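Local structure of amino acid amide racemase (6GIO) at residues Arg321-Arg332 with Leu402-Ala413. The protein belongs to the class-III aminotransferase family of fold-type I enzymes, which work with pyridoxal-5'-phosphate. Residues are numbered along the deposited sequence; the frame is centred on the assembly and turned at random.
Sequences RSERVGGIFADR and LTLTEPEIDEAA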
# COMPACT_ATOMS: atom_id res chain seq x y z
N ARG C 321 -4.56 -13.49 27.32
CA ARG C 321 -4.54 -14.85 26.83
C ARG C 321 -3.23 -15.24 26.12
O ARG C 321 -2.70 -16.33 26.33
CB ARG C 321 -5.74 -15.12 25.95
CG ARG C 321 -5.87 -16.58 25.59
CD ARG C 321 -7.08 -16.85 24.73
NE ARG C 321 -7.18 -18.28 24.44
CZ ARG C 321 -6.64 -18.92 23.40
NH1 ARG C 321 -5.91 -18.30 22.48
NH2 ARG C 321 -6.79 -20.21 23.29
N SER C 322 -2.68 -14.34 25.30
CA SER C 322 -1.50 -14.66 24.51
C SER C 322 -0.26 -14.87 25.43
O SER C 322 0.58 -15.73 25.16
CB SER C 322 -1.24 -13.57 23.46
OG SER C 322 -2.33 -13.46 22.57
N GLU C 323 -0.14 -14.10 26.51
CA GLU C 323 0.89 -14.39 27.52
C GLU C 323 0.79 -15.82 28.05
O GLU C 323 1.79 -16.52 28.15
CB GLU C 323 0.80 -13.45 28.72
CG GLU C 323 1.73 -13.83 29.86
CD GLU C 323 1.98 -12.66 30.80
OE1 GLU C 323 1.10 -12.35 31.62
OE2 GLU C 323 3.05 -12.05 30.74
N ARG C 324 -0.42 -16.23 28.40
CA ARG C 324 -0.63 -17.54 29.02
C ARG C 324 -0.41 -18.67 28.00
O ARG C 324 0.36 -19.57 28.22
CB ARG C 324 -2.01 -17.59 29.70
CG ARG C 324 -2.35 -18.90 30.42
CD ARG C 324 -3.77 -18.89 30.97
NE ARG C 324 -4.79 -18.95 29.91
CZ ARG C 324 -5.13 -20.06 29.25
NH1 ARG C 324 -4.53 -21.22 29.51
NH2 ARG C 324 -6.06 -20.01 28.31
N VAL C 325 -1.05 -18.56 26.85
CA VAL C 325 -1.06 -19.60 25.81
C VAL C 325 0.31 -19.67 25.10
O VAL C 325 0.84 -20.75 24.80
CB VAL C 325 -2.28 -19.31 24.87
CG1 VAL C 325 -2.05 -19.64 23.41
CG2 VAL C 325 -3.52 -20.00 25.42
N GLY C 326 0.88 -18.49 24.81
CA GLY C 326 2.23 -18.40 24.31
C GLY C 326 3.27 -19.00 25.26
O GLY C 326 4.25 -19.61 24.82
N GLY C 327 3.08 -18.82 26.56
CA GLY C 327 3.95 -19.46 27.58
C GLY C 327 3.91 -20.98 27.52
O GLY C 327 4.96 -21.64 27.49
N ILE C 328 2.70 -21.55 27.50
CA ILE C 328 2.53 -23.01 27.27
C ILE C 328 3.23 -23.48 25.99
O ILE C 328 3.97 -24.48 26.00
CB ILE C 328 1.03 -23.42 27.27
CG1 ILE C 328 0.37 -23.07 28.63
CG2 ILE C 328 0.88 -24.90 26.93
CD1 ILE C 328 -1.14 -22.97 28.57
N PHE C 329 3.01 -22.76 24.87
CA PHE C 329 3.59 -23.15 23.57
C PHE C 329 5.12 -23.08 23.64
O PHE C 329 5.81 -24.02 23.24
CB PHE C 329 3.07 -22.25 22.44
CG PHE C 329 3.42 -22.71 21.03
CD1 PHE C 329 3.88 -24.01 20.77
CD2 PHE C 329 3.25 -21.86 19.96
CE1 PHE C 329 4.20 -24.42 19.49
CE2 PHE C 329 3.54 -22.27 18.66
CZ PHE C 329 4.02 -23.55 18.42
N ALA C 330 5.63 -21.98 24.17
CA ALA C 330 7.07 -21.77 24.28
C ALA C 330 7.72 -22.90 25.10
O ALA C 330 8.78 -23.43 24.74
CB ALA C 330 7.39 -20.38 24.88
N ASP C 331 7.09 -23.27 26.21
CA ASP C 331 7.63 -24.30 27.10
C ASP C 331 7.65 -25.68 26.45
O ASP C 331 8.65 -26.37 26.58
CB ASP C 331 6.91 -24.30 28.44
CG ASP C 331 7.27 -23.10 29.28
OD1 ASP C 331 8.41 -22.57 29.08
OD2 ASP C 331 6.45 -22.68 30.12
N ARG C 332 6.59 -26.03 25.71
CA ARG C 332 6.61 -27.27 24.88
C ARG C 332 7.82 -27.27 23.96
O ARG C 332 8.57 -28.21 23.91
CB ARG C 332 5.33 -27.44 24.04
CG ARG C 332 4.06 -27.66 24.87
CD ARG C 332 3.98 -29.05 25.53
NE ARG C 332 4.19 -30.13 24.55
CZ ARG C 332 3.23 -30.71 23.83
NH1 ARG C 332 1.97 -30.37 24.00
NH2 ARG C 332 3.53 -31.65 22.94
N LEU C 402 -3.96 -15.25 17.24
CA LEU C 402 -4.10 -15.09 18.66
C LEU C 402 -5.20 -16.01 19.20
O LEU C 402 -5.30 -16.23 20.41
CB LEU C 402 -4.46 -13.64 18.96
CG LEU C 402 -3.39 -12.60 18.60
CD1 LEU C 402 -3.65 -11.25 19.29
CD2 LEU C 402 -2.01 -13.08 18.97
N THR C 403 -6.01 -16.54 18.29
CA THR C 403 -7.08 -17.46 18.63
C THR C 403 -6.63 -18.91 18.69
O THR C 403 -7.46 -19.81 18.80
CB THR C 403 -8.20 -17.33 17.59
OG1 THR C 403 -7.63 -17.40 16.28
CG2 THR C 403 -8.92 -15.97 17.76
N LEU C 404 -5.32 -19.14 18.62
CA LEU C 404 -4.77 -20.48 18.71
C LEU C 404 -5.28 -21.20 19.97
O LEU C 404 -5.23 -20.65 21.09
CB LEU C 404 -3.24 -20.42 18.69
CG LEU C 404 -2.52 -21.77 18.52
CD1 LEU C 404 -2.68 -22.34 17.12
CD2 LEU C 404 -1.05 -21.63 18.89
N THR C 405 -5.79 -22.42 19.80
CA THR C 405 -6.35 -23.18 20.96
C THR C 405 -5.29 -24.04 21.65
O THR C 405 -4.21 -24.30 21.09
CB THR C 405 -7.54 -24.08 20.56
OG1 THR C 405 -7.10 -25.14 19.71
CG2 THR C 405 -8.59 -23.27 19.85
N GLU C 406 -5.59 -24.48 22.87
CA GLU C 406 -4.65 -25.37 23.58
C GLU C 406 -4.45 -26.73 22.89
O GLU C 406 -3.33 -27.18 22.79
CB GLU C 406 -4.97 -25.46 25.06
CG GLU C 406 -4.65 -24.12 25.74
CD GLU C 406 -4.96 -24.08 27.23
OE1 GLU C 406 -4.57 -25.00 27.96
OE2 GLU C 406 -5.55 -23.07 27.68
N PRO C 407 -5.51 -27.34 22.35
CA PRO C 407 -5.26 -28.55 21.54
C PRO C 407 -4.39 -28.32 20.33
O PRO C 407 -3.63 -29.20 19.94
CB PRO C 407 -6.66 -28.97 21.10
CG PRO C 407 -7.54 -28.46 22.22
CD PRO C 407 -6.94 -27.17 22.66
N GLU C 408 -4.52 -27.14 19.73
CA GLU C 408 -3.68 -26.81 18.58
C GLU C 408 -2.23 -26.58 19.01
O GLU C 408 -1.30 -26.90 18.26
CB GLU C 408 -4.26 -25.60 17.85
CG GLU C 408 -5.49 -25.94 17.05
CD GLU C 408 -6.26 -24.73 16.60
OE1 GLU C 408 -6.08 -23.63 17.16
OE2 GLU C 408 -7.11 -24.92 15.69
N ILE C 409 -2.00 -26.07 20.20
CA ILE C 409 -0.62 -25.99 20.72
C ILE C 409 0.03 -27.37 20.79
O ILE C 409 1.17 -27.51 20.37
CB ILE C 409 -0.53 -25.24 22.06
CG1 ILE C 409 -0.84 -23.77 21.84
CG2 ILE C 409 0.87 -25.36 22.65
CD1 ILE C 409 -1.07 -22.97 23.11
N ASP C 410 -0.68 -28.39 21.30
CA ASP C 410 -0.13 -29.78 21.32
C ASP C 410 0.11 -30.31 19.93
O ASP C 410 1.07 -31.03 19.71
CB ASP C 410 -1.05 -30.83 22.02
CG ASP C 410 -1.25 -30.58 23.49
OD1 ASP C 410 -0.34 -30.01 24.14
OD2 ASP C 410 -2.33 -30.97 24.02
N GLU C 411 -0.81 -30.05 19.01
CA GLU C 411 -0.66 -30.52 17.63
C GLU C 411 0.55 -29.87 16.96
O GLU C 411 1.29 -30.51 16.17
CB GLU C 411 -1.92 -30.20 16.82
CG GLU C 411 -1.84 -30.66 15.39
CD GLU C 411 -3.01 -30.21 14.54
OE1 GLU C 411 -3.84 -29.40 15.01
OE2 GLU C 411 -3.08 -30.68 13.37
N ALA C 412 0.74 -28.59 17.27
CA ALA C 412 1.89 -27.84 16.76
C ALA C 412 3.24 -28.38 17.24
O ALA C 412 4.17 -28.63 16.46
CB ALA C 412 1.74 -26.37 17.15
N ALA C 413 3.36 -28.51 18.55
CA ALA C 413 4.57 -29.01 19.18
C ALA C 413 4.92 -30.40 18.67
O ALA C 413 6.09 -30.73 18.42
CB ALA C 413 4.36 -29.04 20.67
O HOH W 1 -4.74 -15.15 22.60
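Phe-329 and Ile-409 bring together helices 318-339 and 406-424, whose axes, over these segments, run nearly parallel and come within 9.9 Å at a crossing angle of -20°, in the smaller domain of this class-III aminotransferase fold. Ile-409 sits at the middle of the interface: its CG2 rests 3.6 Å from Phe-329 CA and also meets the ring at Phe-329 CD1, while Ile-409 CD1 presses tightly on Val-325 CG1 at 3.5 Å. Farther along the ring, CZ touches Ala-412 CB. Leu-404 also touches this ring and carries the apolar layer on to Leu-45 of strand 43-46. Ahead of helix 406-424, whose start is closed by the Thr-405/Glu-408 capping box, the loop is held by Arg-321. Its guanidinium, carried on a chain extended to NE with CG turned opposite the backbone N (chi1 -171°), comes end-on to Leu-404 O, which takes bonds from both NH1 and NH2; Val-325 CG2 covers one face over its centre. Ser-322 OG, itself bonded to Leu-318 O, receives a bond from a water. On the outer side Arg-324 forms a salt bridge with Glu-406, planes 53° apart: NH1 comes from above the carboxylate plane, 2.8 Å from OE2, and NH2 nearly along the C-O bond of OE2 at 3.2 Å.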